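Long-range contacts in protein SSD1 (Saccharomyces cerevisiae S288C, PDB 7AM1), which binds mRNA and represses translation as a pseudonuclease of the RNase II (RNB) family that has lost nuclease activity, and is implicated in G1 control: residues Val420-Lys425 against Glu711-Leu716; Leu372-Glu377 against Pro663-Ala668; Thr721-Gly726 against Leu893-Gly898; Leu522-Ser527 against Leu537-Arg542. All coordinates share one frame; numbering follows the deposited sequence.

Contact 1 of 4, residues Val420-Lys425 against Glu711-Leu716; sequences VFMPQK and EQAIHL. With 1PE (pentaethylene glycol), chain E.
The short hairpin of the RNB domain that starts with strand V420-F421 rests its turn, M422 to K425, on the long helix 689-725, settling on A713. Two reciprocal backbone bonds between M422 and K425 close the base of the turn. M422 lays its CB and CG against the A713 methyl, and CG to A713 CB is tight at 3.5 Å. P423 continues the apolar patch, its ring carbon CG 3.7 Å from CG1 of I714, the two side chains crossing at about a right angle. Q424 supplies the polar part. Its chain bends at chi2 (85°), which turns the amide back onto the helix, where NE2 donates to the carbonyl O of A713 over 3.0 Å at 159°. The acceptor lies in the amide plane of Q424, whereas NE2 stands above the carbonyl plane of A713. The amide oxygen OE1 is left facing the A713 methyl at 3.4 Å. At the far end of the K425 side chain, NZ donates to OH6 of a pentaethylene glycol, probably from the crystallisation liquor. One amide N-H therefore ties the turn to a helix carbonyl, while the buried OE1 of the same group finds no partner in the model.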
loop_
_atom_site.group_PDB
_atom_site.type_symbol
_atom_site.label_atom_id
_atom_site.label_comp_id
_atom_site.label_asym_id
_atom_site.label_seq_id
_atom_site.Cartn_x
_atom_site.Cartn_y
_atom_site.Cartn_z
ATOM N N VAL A 420 5.287 -11.364 -4.978
ATOM C CA VAL A 420 4.344 -10.327 -5.369
ATOM C C VAL A 420 2.984 -10.974 -5.573
ATOM O O VAL A 420 2.873 -11.984 -6.277
ATOM C CB VAL A 420 4.790 -9.596 -6.647
ATOM C CG1 VAL A 420 3.842 -8.447 -6.947
ATOM C CG2 VAL A 420 6.221 -9.100 -6.508
ATOM N N PHE A 421 1.955 -10.397 -4.958
ATOM C CA PHE A 421 0.593 -10.903 -5.071
ATOM C C PHE A 421 -0.286 -9.829 -5.696
ATOM O O PHE A 421 -0.461 -8.746 -5.127
ATOM C CB PHE A 421 0.064 -11.337 -3.706
ATOM C CG PHE A 421 0.910 -12.385 -3.052
ATOM C CD1 PHE A 421 0.691 -13.727 -3.305
ATOM C CD2 PHE A 421 1.950 -12.027 -2.213
ATOM C CE1 PHE A 421 1.475 -14.692 -2.713
ATOM C CE2 PHE A 421 2.739 -12.994 -1.614
ATOM C CZ PHE A 421 2.504 -14.325 -1.870
ATOM N N MET A 422 -0.817 -10.129 -6.875
ATOM C CA MET A 422 -1.743 -9.277 -7.594
ATOM C C MET A 422 -3.009 -10.066 -7.891
ATOM O O MET A 422 -2.964 -11.296 -7.982
ATOM C CB MET A 422 -1.118 -8.783 -8.901
ATOM C CG MET A 422 0.118 -7.935 -8.674
ATOM S SD MET A 422 1.099 -7.666 -10.155
ATOM C CE MET A 422 1.677 -9.323 -10.508
ATOM N N PRO A 423 -4.156 -9.399 -8.036
ATOM C CA PRO A 423 -5.373 -10.155 -8.377
ATOM C C PRO A 423 -5.202 -10.983 -9.638
ATOM O O PRO A 423 -5.722 -12.104 -9.722
ATOM C CB PRO A 423 -6.432 -9.054 -8.555
ATOM C CG PRO A 423 -5.894 -7.870 -7.791
ATOM C CD PRO A 423 -4.408 -7.950 -7.919
ATOM N N GLN A 424 -4.464 -10.455 -10.617
ATOM C CA GLN A 424 -4.301 -11.088 -11.915
ATOM C C GLN A 424 -3.217 -12.156 -11.933
ATOM O O GLN A 424 -3.265 -13.056 -12.781
ATOM C CB GLN A 424 -3.930 -10.049 -12.982
ATOM C CG GLN A 424 -4.875 -8.885 -13.118
ATOM C CD GLN A 424 -4.564 -7.780 -12.141
ATOM O OE1 GLN A 424 -3.991 -8.024 -11.081
ATOM N NE2 GLN A 424 -4.929 -6.552 -12.496
ATOM N N LYS A 425 -2.241 -12.077 -11.033
ATOM C CA LYS A 425 -1.057 -12.911 -11.139
ATOM C C LYS A 425 -0.322 -12.900 -9.810
ATOM O O LYS A 425 -0.479 -11.981 -9.002
ATOM C CB LYS A 425 -0.135 -12.372 -12.245
ATOM C CG LYS A 425 0.733 -13.389 -12.954
ATOM C CD LYS A 425 1.996 -12.722 -13.495
ATOM C CE LYS A 425 2.843 -13.691 -14.311
ATOM N NZ LYS A 425 3.984 -13.017 -14.997
ATOM N N GLU A 711 -1.066 -2.920 -5.149
ATOM C CA GLU A 711 -2.114 -1.905 -5.228
ATOM C C GLU A 711 -2.290 -1.379 -6.647
ATOM O O GLU A 711 -3.408 -1.033 -7.043
ATOM C CB GLU A 711 -1.807 -0.764 -4.259
ATOM C CG GLU A 711 -1.860 -1.225 -2.802
ATOM C CD GLU A 711 -2.585 -0.258 -1.879
ATOM O OE1 GLU A 711 -2.648 0.949 -2.202
ATOM O OE2 GLU A 711 -3.092 -0.715 -0.831
ATOM N N GLN A 712 -1.205 -1.283 -7.416
ATOM C CA GLN A 712 -1.320 -0.847 -8.804
ATOM C C GLN A 712 -2.134 -1.841 -9.617
ATOM O O GLN A 712 -2.920 -1.449 -10.486
ATOM C CB GLN A 712 0.073 -0.662 -9.400
ATOM C CG GLN A 712 0.741 0.632 -8.953
ATOM C CD GLN A 712 2.222 0.681 -9.281
ATOM O OE1 GLN A 712 2.748 -0.178 -9.990
ATOM N NE2 GLN A 712 2.907 1.684 -8.749
ATOM N N ALA A 713 -1.947 -3.136 -9.359
ATOM C CA ALA A 713 -2.697 -4.154 -10.085
ATOM C C ALA A 713 -4.157 -4.182 -9.642
ATOM O O ALA A 713 -5.059 -4.363 -10.470
ATOM C CB ALA A 713 -2.032 -5.517 -9.893
ATOM N N ILE A 714 -4.416 -3.997 -8.346
ATOM C CA ILE A 714 -5.793 -3.837 -7.888
ATOM C C ILE A 714 -6.443 -2.655 -8.593
ATOM O O ILE A 714 -7.563 -2.750 -9.110
ATOM C CB ILE A 714 -5.841 -3.654 -6.362
ATOM C CG1 ILE A 714 -5.426 -4.938 -5.641
ATOM C CG2 ILE A 714 -7.226 -3.207 -5.941
ATOM C CD1 ILE A 714 -5.184 -4.733 -4.153
ATOM N N HIS A 715 -5.759 -1.509 -8.586
ATOM C CA HIS A 715 -6.307 -0.296 -9.176
ATOM C C HIS A 715 -6.646 -0.513 -10.638
ATOM O O HIS A 715 -7.693 -0.066 -11.119
ATOM C CB HIS A 715 -5.295 0.840 -9.017
ATOM C CG HIS A 715 -5.698 2.117 -9.685
ATOM N ND1 HIS A 715 -5.404 2.388 -11.004
ATOM C CD2 HIS A 715 -6.358 3.202 -9.215
ATOM C CE1 HIS A 715 -5.873 3.582 -11.321
ATOM N NE2 HIS A 715 -6.456 4.097 -10.253
ATOM N N LEU A 716 -5.774 -1.221 -11.354
ATOM C CA LEU A 716 -5.992 -1.487 -12.769
ATOM C C LEU A 716 -7.267 -2.294 -12.977
ATOM O O LEU A 716 -8.127 -1.921 -13.782
ATOM C CB LEU A 716 -4.771 -2.214 -13.330
ATOM C CG LEU A 716 -4.733 -2.612 -14.799
ATOM C CD1 LEU A 716 -4.743 -1.361 -15.680
ATOM C CD2 LEU A 716 -3.500 -3.466 -15.071
HETATM C C15 1PE E . 2.326 -10.824 -17.588
HETATM O OH6 1PE E . 2.114 -12.124 -17.116
HETATM C C16 1PE E . -0.241 -12.351 -16.717
HETATM C C26 1PE E . 0.948 -12.733 -17.597
HETATM O OH7 1PE E . -0.892 -13.513 -16.280
#

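Contact 2 of 4, residues Leu372-Glu377 against Pro663-Ala668; sequences LGWVSE and PMRRYA
This is a buried, carboxylate-centred contact between two loops of the RNB domain: L372-E377, joining strands 367-370 and 378-384, and P663-A668, which leads into helix 668-681. E377 reaches across with OE1, which accepts the backbone N-H of M664 at 2.8 Å, on the syn side of the carboxylate and somewhat out of its plane. P663 N, also close, has no hydrogen to give. OE2 is held from within its own loop by the indole NE1 of W374 at 3.2 Å, a nearly straight bond (168°) that lies in the ring plane yet meets the carboxylate from above. With CG of E377 wedged between backbone N and carbonyl carbon (chi1 61°), the extended chain slides past M664 in the opposite direction, its CB 3.6 Å from M664 CG. W374 meets the carbonyl O of M664 at its ring edge, CZ2 to O 3.3 Å; CB of R665 lies 3.7 Å from CZ2, obliquely to the ring. V375 CG2 lies over one indole face, towards the rim, and also meets the M664 side chain. R665 offers E377 only a long salt bridge, NE to OE2 at 3.9 Å, with carboxylate and guanidinium nearly perpendicular; its stronger partner is D530, which also pairs with R666. Two N-H donors and a nearby positive charge would be expected to favour an ionised E377, its carboxylate fixed by backbone and indole together.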
loop_
_atom_site.group_PDB
_atom_site.type_symbol
_atom_site.label_atom_id
_atom_site.label_comp_id
_atom_site.label_asym_id
_atom_site.label_seq_id
_atom_site.Cartn_x
_atom_site.Cartn_y
_atom_site.Cartn_z
ATOM N N LEU A 372 -5.728 -18.726 -0.544
ATOM C CA LEU A 372 -6.147 -18.933 -1.925
ATOM C C LEU A 372 -5.045 -18.579 -2.909
ATOM O O LEU A 372 -4.530 -17.458 -2.907
ATOM C CB LEU A 372 -7.392 -18.095 -2.220
ATOM C CG LEU A 372 -8.182 -18.510 -3.459
ATOM C CD1 LEU A 372 -9.672 -18.353 -3.278
ATOM C CD2 LEU A 372 -7.688 -17.645 -4.634
ATOM N N GLY A 373 -4.702 -19.542 -3.763
ATOM C CA GLY A 373 -3.703 -19.345 -4.789
ATOM C C GLY A 373 -2.275 -19.463 -4.315
ATOM O O GLY A 373 -1.354 -19.296 -5.125
ATOM N N TRP A 374 -2.062 -19.755 -3.038
ATOM C CA TRP A 374 -0.739 -19.769 -2.438
ATOM C C TRP A 374 -0.545 -21.094 -1.712
ATOM O O TRP A 374 -1.463 -21.911 -1.607
ATOM C CB TRP A 374 -0.576 -18.571 -1.491
ATOM C CG TRP A 374 0.808 -18.359 -0.974
ATOM C CD1 TRP A 374 1.195 -18.308 0.331
ATOM C CD2 TRP A 374 1.993 -18.169 -1.754
ATOM N NE1 TRP A 374 2.549 -18.091 0.415
ATOM C CE2 TRP A 374 3.063 -18.005 -0.853
ATOM C CE3 TRP A 374 2.252 -18.120 -3.129
ATOM C CZ2 TRP A 374 4.372 -17.797 -1.279
ATOM C CZ3 TRP A 374 3.551 -17.913 -3.552
ATOM C CH2 TRP A 374 4.596 -17.752 -2.629
ATOM N N VAL A 375 0.673 -21.311 -1.224
ATOM C CA VAL A 375 1.018 -22.530 -0.500
ATOM C C VAL A 375 0.481 -22.460 0.924
ATOM O O VAL A 375 -0.217 -21.508 1.292
ATOM C CB VAL A 375 2.543 -22.747 -0.500
ATOM C CG1 VAL A 375 3.063 -22.845 -1.924
ATOM C CG2 VAL A 375 3.242 -21.619 0.249
ATOM N N SER A 376 0.770 -23.489 1.719
ATOM C CA SER A 376 0.549 -23.471 3.160
ATOM C C SER A 376 1.906 -23.412 3.850
ATOM O O SER A 376 2.725 -24.326 3.699
ATOM C CB SER A 376 -0.229 -24.703 3.619
ATOM O OG SER A 376 -0.276 -24.772 5.034
ATOM N N GLU A 377 2.153 -22.337 4.589
ATOM C CA GLU A 377 3.414 -22.195 5.296
ATOM C C GLU A 377 3.243 -22.043 6.800
ATOM O O GLU A 377 4.246 -21.902 7.509
ATOM C CB GLU A 377 4.215 -21.009 4.733
ATOM C CG GLU A 377 3.562 -19.639 4.825
ATOM C CD GLU A 377 4.385 -18.583 4.096
ATOM O OE1 GLU A 377 5.620 -18.594 4.261
ATOM O OE2 GLU A 377 3.815 -17.750 3.354
ATOM N N PRO A 663 8.182 -17.237 5.534
ATOM C CA PRO A 663 9.432 -17.443 4.781
ATOM C C PRO A 663 9.230 -17.864 3.333
ATOM O O PRO A 663 10.179 -17.762 2.545
ATOM C CB PRO A 663 10.138 -18.545 5.583
ATOM C CG PRO A 663 8.996 -19.335 6.166
ATOM C CD PRO A 663 7.978 -18.284 6.552
ATOM N N MET A 664 8.045 -18.338 2.949
ATOM C CA MET A 664 7.818 -18.710 1.559
ATOM C C MET A 664 7.604 -17.506 0.650
ATOM O O MET A 664 7.638 -17.668 -0.574
ATOM C CB MET A 664 6.615 -19.649 1.442
ATOM C CG MET A 664 6.768 -20.960 2.201
ATOM S SD MET A 664 8.131 -21.973 1.591
ATOM C CE MET A 664 7.384 -22.742 0.161
ATOM N N ARG A 665 7.383 -16.308 1.208
ATOM C CA ARG A 665 7.156 -15.120 0.395
ATOM C C ARG A 665 7.979 -13.906 0.804
ATOM O O ARG A 665 7.964 -12.910 0.071
ATOM C CB ARG A 665 5.667 -14.729 0.412
ATOM C CG ARG A 665 5.026 -14.639 1.798
ATOM C CD ARG A 665 3.570 -14.204 1.685
ATOM N NE ARG A 665 2.939 -13.949 2.973
ATOM C CZ ARG A 665 2.992 -12.788 3.623
ATOM N NH1 ARG A 665 3.672 -11.761 3.122
ATOM N NH2 ARG A 665 2.371 -12.659 4.790
ATOM N N ARG A 666 8.699 -13.956 1.924
ATOM C CA ARG A 666 9.538 -12.856 2.383
ATOM C C ARG A 666 10.946 -13.368 2.656
ATOM O O ARG A 666 11.128 -14.312 3.432
ATOM C CB ARG A 666 8.970 -12.219 3.654
ATOM C CG ARG A 666 7.534 -11.760 3.543
ATOM C CD ARG A 666 7.145 -10.920 4.763
ATOM N NE ARG A 666 7.267 -11.680 6.011
ATOM C CZ ARG A 666 6.321 -11.776 6.946
ATOM N NH1 ARG A 666 5.157 -11.155 6.799
ATOM N NH2 ARG A 666 6.543 -12.497 8.039
ATOM N N TYR A 667 11.945 -12.740 2.031
ATOM C CA TYR A 667 13.315 -13.169 2.276
ATOM C C TYR A 667 13.831 -12.709 3.635
ATOM O O TYR A 667 14.707 -13.363 4.207
ATOM C CB TYR A 667 14.266 -12.657 1.192
ATOM C CG TYR A 667 15.644 -13.250 1.346
ATOM C CD1 TYR A 667 15.942 -14.499 0.821
ATOM C CD2 TYR A 667 16.633 -12.585 2.060
ATOM C CE1 TYR A 667 17.193 -15.060 0.979
ATOM C CE2 TYR A 667 17.887 -13.138 2.224
ATOM C CZ TYR A 667 18.162 -14.374 1.683
ATOM O OH TYR A 667 19.410 -14.923 1.845
ATOM N N ALA A 668 13.325 -11.591 4.165
ATOM C CA ALA A 668 13.756 -11.157 5.489
ATOM C C ALA A 668 13.573 -12.275 6.508
ATOM O O ALA A 668 14.417 -12.469 7.393
ATOM C CB ALA A 668 12.977 -9.913 5.917
#

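Contact 3 of 4, residues Thr721-Gly726 against Leu893-Gly898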
loop_
_atom_site.group_PDB
_atom_site.type_symbol
_atom_site.label_atom_id
_atom_site.label_comp_id
_atom_site.label_asym_id
_atom_site.label_seq_id
_atom_site.Cartn_x
_atom_site.Cartn_y
_atom_site.Cartn_z
ATOM N N THR A 721 -13.290 -2.794 -13.910
ATOM C CA THR A 721 -14.573 -3.227 -13.367
ATOM C C THR A 721 -15.548 -2.059 -13.281
ATOM O O THR A 721 -16.726 -2.191 -13.637
ATOM C CB THR A 721 -14.362 -3.858 -11.986
ATOM O OG1 THR A 721 -13.525 -5.020 -12.093
ATOM C CG2 THR A 721 -15.679 -4.263 -11.379
ATOM N N ILE A 722 -15.067 -0.900 -12.833
ATOM C CA ILE A 722 -15.919 0.281 -12.762
ATOM C C ILE A 722 -16.465 0.625 -14.142
ATOM O O ILE A 722 -17.630 1.017 -14.286
ATOM C CB ILE A 722 -15.137 1.457 -12.147
ATOM C CG1 ILE A 722 -14.986 1.257 -10.639
ATOM C CG2 ILE A 722 -15.834 2.771 -12.460
ATOM C CD1 ILE A 722 -13.952 2.161 -9.989
ATOM N N ASN A 723 -15.636 0.503 -15.178
ATOM C CA ASN A 723 -16.087 0.865 -16.517
ATOM C C ASN A 723 -16.989 -0.201 -17.124
ATOM O O ASN A 723 -17.855 0.114 -17.949
ATOM C CB ASN A 723 -14.891 1.116 -17.432
ATOM C CG ASN A 723 -14.226 2.450 -17.163
ATOM O OD1 ASN A 723 -14.794 3.320 -16.500
ATOM N ND2 ASN A 723 -13.026 2.628 -17.695
ATOM N N ASP A 724 -16.785 -1.464 -16.753
ATOM C CA ASP A 724 -17.667 -2.525 -17.222
ATOM C C ASP A 724 -19.031 -2.428 -16.554
ATOM O O ASP A 724 -20.058 -2.672 -17.194
ATOM C CB ASP A 724 -17.012 -3.882 -16.954
ATOM C CG ASP A 724 -17.879 -5.055 -17.377
ATOM O OD1 ASP A 724 -18.961 -5.249 -16.781
ATOM O OD2 ASP A 724 -17.462 -5.800 -18.289
ATOM N N MET A 725 -19.060 -2.050 -15.272
ATOM C CA MET A 725 -20.329 -1.840 -14.589
ATOM C C MET A 725 -21.117 -0.696 -15.212
ATOM O O MET A 725 -22.353 -0.712 -15.187
ATOM C CB MET A 725 -20.080 -1.563 -13.106
ATOM C CG MET A 725 -19.588 -2.777 -12.326
ATOM S SD MET A 725 -18.992 -2.362 -10.672
ATOM C CE MET A 725 -20.487 -1.843 -9.835
ATOM N N GLY A 726 -20.429 0.301 -15.767
ATOM C CA GLY A 726 -21.103 1.373 -16.475
ATOM C C GLY A 726 -20.871 1.328 -17.972
ATOM O O GLY A 726 -20.743 2.372 -18.619
ATOM N N LEU A 893 -18.943 8.352 -10.815
ATOM C CA LEU A 893 -17.642 7.702 -10.718
ATOM C C LEU A 893 -17.261 7.108 -12.064
ATOM O O LEU A 893 -18.064 6.408 -12.692
ATOM C CB LEU A 893 -17.653 6.616 -9.634
ATOM C CG LEU A 893 -16.416 5.719 -9.529
ATOM C CD1 LEU A 893 -15.193 6.512 -9.094
ATOM C CD2 LEU A 893 -16.670 4.564 -8.560
ATOM N N ARG A 894 -16.047 7.423 -12.508
ATOM C CA ARG A 894 -15.528 6.989 -13.791
ATOM C C ARG A 894 -14.040 6.687 -13.690
ATOM O O ARG A 894 -13.331 7.237 -12.847
ATOM C CB ARG A 894 -15.731 8.060 -14.858
ATOM C CG ARG A 894 -16.611 7.649 -15.976
ATOM C CD ARG A 894 -16.819 8.837 -16.884
ATOM N NE ARG A 894 -15.627 9.128 -17.672
ATOM C CZ ARG A 894 -15.428 8.698 -18.914
ATOM N NH1 ARG A 894 -14.309 9.022 -19.547
ATOM N NH2 ARG A 894 -16.341 7.954 -19.528
ATOM N N ALA A 895 -13.572 5.833 -14.600
ATOM C CA ALA A 895 -12.151 5.625 -14.868
ATOM C C ALA A 895 -11.850 6.154 -16.272
ATOM O O ALA A 895 -12.329 5.593 -17.264
ATOM C CB ALA A 895 -11.773 4.150 -14.743
ATOM N N GLU A 896 -11.069 7.238 -16.354
ATOM C CA GLU A 896 -10.670 7.803 -17.640
ATOM C C GLU A 896 -9.604 6.905 -18.259
ATOM O O GLU A 896 -8.555 6.675 -17.648
ATOM C CB GLU A 896 -10.094 9.212 -17.487
ATOM C CG GLU A 896 -10.824 10.154 -16.555
ATOM C CD GLU A 896 -12.131 10.660 -17.111
ATOM O OE1 GLU A 896 -12.453 10.348 -18.276
ATOM O OE2 GLU A 896 -12.835 11.378 -16.370
ATOM N N VAL A 897 -9.862 6.393 -19.455
ATOM C CA VAL A 897 -8.927 5.506 -20.137
ATOM C C VAL A 897 -8.131 6.319 -21.146
ATOM O O VAL A 897 -8.681 7.188 -21.835
ATOM C CB VAL A 897 -9.678 4.352 -20.828
ATOM C CG1 VAL A 897 -8.718 3.499 -21.642
ATOM C CG2 VAL A 897 -10.415 3.516 -19.793
ATOM N N GLY A 898 -6.833 6.024 -21.251
ATOM C CA GLY A 898 -5.968 6.739 -22.172
ATOM C C GLY A 898 -4.489 6.701 -21.835
ATOM O O GLY A 898 -3.652 6.623 -22.739
#
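N723, near the end of the long helix 689-725, faces A895 on strand 888-896 and uses both ends of its amide on the backbone of that residue. ND2 donates to the carbonyl O of A895 at 3.1 Å and 157°, with the oxygen lying in the amide plane. OD1 receives the N-H of A895 in return, but weakly, at 3.4 Å. CG of N723 lies anti to the carbonyl carbon (chi1 -76°), and from there the amide reaches over the A895 methyl, whose CB is 3.5 Å from ND2. V897 CG2 stands equally near ND2, beyond the strand. One residue earlier on the helix, I722 carries the apolar half of the contact: its CD1 meets CD2 of L893 at 3.9 Å, the side chains crossing at about a right angle. Farther out, the A895 carbonyl is shared with the side-chain amide of N808. R894 turns away from the helix and joins E896 in a salt bridge, NH1 to OE1 at 2.6 Å, while E896 also pairs with R811. The axes of the helix end and of strand 893-896 approach to 7.6 Å and run at 119°. Strand 888-896 lies between strands 732-741 and 903-908 in a five-stranded antiparallel sheet of the C-terminal region, consistent with an OB fold; L732 and L904 extend the bed for I722, and helix 834-842 packs against T721 through L836 and L840.

Contact 4 of 4, residues Leu522-Ser527 against Leu537-Arg542; sequences LSLLES and LNILDR
Two torsions set the meeting of S523 and R542: OG of S523 lies anti to its own backbone nitrogen (chi1 180°), and the R542 chain folds at chi2 (-74°). The hydroxyl then donates to the carbonyl O of I539 at 2.6 Å, in the carbonyl plane, and accepts the NE N-H of R542, OG to NE 2.7 Å. R542 grips S523 side-on, its NH2 also donating to the carbonyl O of S523 at 3.1 Å. E526 slides its CG over one face of the guanidinium, 3.3 Å from NH2, but no N-H of R542 points at OE2, which lies well out of the guanidinium plane. A water links the pair instead, donating to OE2 and accepting from NH1, while R554 forms a salt bridge with OE1. Within the RNB domain, the contact holds the first turn of helix 523-529 against the loop that leads to helix 544-568. That loop is shaped by a type I beta turn from N538 to D541 and an Asx turn, in which OD1 of N538 accepts the backbone N-H of L540. On the apolar side, beside helix 617-629, CD2 of L524 meets CD1 of I539 at 3.7 Å and CD2 of L540 at 3.8 Å.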
loop_
_atom_site.group_PDB
_atom_site.type_symbol
_atom_site.label_atom_id
_atom_site.label_comp_id
_atom_site.label_asym_id
_atom_site.label_seq_id
_atom_site.Cartn_x
_atom_site.Cartn_y
_atom_site.Cartn_z
ATOM N N LEU A 522 -8.548 -3.043 11.286
ATOM C CA LEU A 522 -7.935 -1.899 10.614
ATOM C C LEU A 522 -7.131 -2.429 9.431
ATOM O O LEU A 522 -5.935 -2.708 9.539
ATOM C CB LEU A 522 -7.080 -1.104 11.586
ATOM C CG LEU A 522 -7.849 -0.533 12.782
ATOM C CD1 LEU A 522 -6.888 0.134 13.760
ATOM C CD2 LEU A 522 -8.940 0.449 12.327
ATOM N N SER A 523 -7.807 -2.556 8.286
ATOM C CA SER A 523 -7.184 -3.161 7.118
ATOM C C SER A 523 -6.050 -2.306 6.575
ATOM O O SER A 523 -5.040 -2.836 6.101
ATOM C CB SER A 523 -8.228 -3.388 6.030
ATOM O OG SER A 523 -7.626 -3.972 4.894
ATOM N N LEU A 524 -6.194 -0.982 6.629
ATOM C CA LEU A 524 -5.159 -0.117 6.075
ATOM C C LEU A 524 -3.911 -0.134 6.954
ATOM O O LEU A 524 -2.785 -0.167 6.442
ATOM C CB LEU A 524 -5.703 1.304 5.895
ATOM C CG LEU A 524 -6.910 1.436 4.951
ATOM C CD1 LEU A 524 -7.374 2.883 4.824
ATOM C CD2 LEU A 524 -6.641 0.856 3.569
ATOM N N LEU A 525 -4.078 -0.141 8.277
ATOM C CA LEU A 525 -2.899 -0.209 9.135
ATOM C C LEU A 525 -2.146 -1.521 8.925
ATOM O O LEU A 525 -0.911 -1.536 8.925
ATOM C CB LEU A 525 -3.283 -0.034 10.602
ATOM C CG LEU A 525 -3.946 1.290 10.996
ATOM C CD1 LEU A 525 -3.794 1.524 12.500
ATOM C CD2 LEU A 525 -3.413 2.475 10.207
ATOM N N GLU A 526 -2.864 -2.629 8.717
ATOM C CA GLU A 526 -2.184 -3.883 8.395
ATOM C C GLU A 526 -1.271 -3.712 7.183
ATOM O O GLU A 526 -0.138 -4.210 7.175
ATOM C CB GLU A 526 -3.208 -4.997 8.158
ATOM C CG GLU A 526 -2.714 -6.202 7.343
ATOM C CD GLU A 526 -1.627 -7.022 8.027
ATOM O OE1 GLU A 526 -1.354 -6.804 9.228
ATOM O OE2 GLU A 526 -1.056 -7.907 7.352
ATOM N N SER A 527 -1.738 -2.987 6.158
ATOM C CA SER A 527 -0.967 -2.846 4.927
ATOM C C SER A 527 0.274 -1.985 5.117
ATOM O O SER A 527 1.145 -1.986 4.240
ATOM C CB SER A 527 -1.844 -2.281 3.796
ATOM O OG SER A 527 -2.029 -0.883 3.903
ATOM N N LEU A 537 -10.330 -7.040 -4.492
ATOM C CA LEU A 537 -10.543 -5.816 -5.252
ATOM C C LEU A 537 -10.693 -4.612 -4.333
ATOM O O LEU A 537 -10.432 -3.482 -4.757
ATOM C CB LEU A 537 -11.771 -5.978 -6.143
ATOM C CG LEU A 537 -11.781 -5.291 -7.506
ATOM C CD1 LEU A 537 -10.577 -5.694 -8.357
ATOM C CD2 LEU A 537 -13.105 -5.624 -8.214
ATOM N N ASN A 538 -11.096 -4.826 -3.087
ATOM C CA ASN A 538 -11.255 -3.753 -2.112
ATOM C C ASN A 538 -10.186 -3.908 -1.040
ATOM O O ASN A 538 -10.185 -4.898 -0.299
ATOM C CB ASN A 538 -12.655 -3.784 -1.500
ATOM C CG ASN A 538 -12.958 -2.551 -0.675
ATOM O OD1 ASN A 538 -12.054 -1.823 -0.268
ATOM N ND2 ASN A 538 -14.240 -2.306 -0.430
ATOM N N ILE A 539 -9.279 -2.932 -0.957
ATOM C CA ILE A 539 -8.207 -2.992 0.029
ATOM C C ILE A 539 -8.745 -2.965 1.452
ATOM O O ILE A 539 -8.021 -3.303 2.395
ATOM C CB ILE A 539 -7.205 -1.840 -0.187
ATOM C CG1 ILE A 539 -7.916 -0.486 -0.179
ATOM C CG2 ILE A 539 -6.457 -2.030 -1.496
ATOM C CD1 ILE A 539 -6.961 0.696 -0.083
ATOM N N LEU A 540 -10.001 -2.564 1.638
ATOM C CA LEU A 540 -10.579 -2.519 2.975
ATOM C C LEU A 540 -11.048 -3.885 3.464
ATOM O O LEU A 540 -11.280 -4.050 4.665
ATOM C CB LEU A 540 -11.751 -1.535 2.995
ATOM C CG LEU A 540 -11.410 -0.076 2.687
ATOM C CD1 LEU A 540 -12.682 0.771 2.623
ATOM C CD2 LEU A 540 -10.442 0.489 3.719
ATOM N N ASP A 541 -11.194 -4.864 2.572
ATOM C CA ASP A 541 -11.738 -6.157 2.962
ATOM C C ASP A 541 -10.758 -6.909 3.861
ATOM O O ASP A 541 -9.557 -6.989 3.570
ATOM C CB ASP A 541 -12.057 -7.004 1.726
ATOM C CG ASP A 541 -13.302 -6.534 0.972
ATOM O OD1 ASP A 541 -13.934 -5.525 1.357
ATOM O OD2 ASP A 541 -13.649 -7.197 -0.028
ATOM N N ARG A 542 -11.277 -7.444 4.965
ATOM C CA ARG A 542 -10.577 -8.396 5.817
ATOM C C ARG A 542 -11.650 -9.297 6.414
ATOM O O ARG A 542 -12.716 -8.808 6.800
ATOM C CB ARG A 542 -9.789 -7.727 6.947
ATOM C CG ARG A 542 -8.748 -6.720 6.523
ATOM C CD ARG A 542 -7.516 -7.371 5.916
ATOM N NE ARG A 542 -6.570 -6.350 5.482
ATOM C CZ ARG A 542 -5.336 -6.593 5.056
ATOM N NH1 ARG A 542 -4.877 -7.836 4.989
ATOM N NH2 ARG A 542 -4.559 -5.586 4.688
HETATM O O HOH W 1 -2.148 -8.274 4.829
#

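From the N terminus, the chain first passes L372-E377 and then V420-K425; both wait nearly 290 residues for their partners. Contact 4 closes first, a short loop with nine residues between L522-S527 and L537-R542, and it lies within the spans of both contacts 2 and 1. Contact 2 closes next at P663-A668, and contact 1 at E711-L716, so these two cross. They also touch, F421 packing on W374 and R665. Helix 689-725 then serves twice, in contact 1 and, near its end, in contact 3, which closes last at strand 888-896 and joins this helix to a C-terminal sheet. L537 of contact 4 packs against I714 and T721, touching contacts 1 and 3.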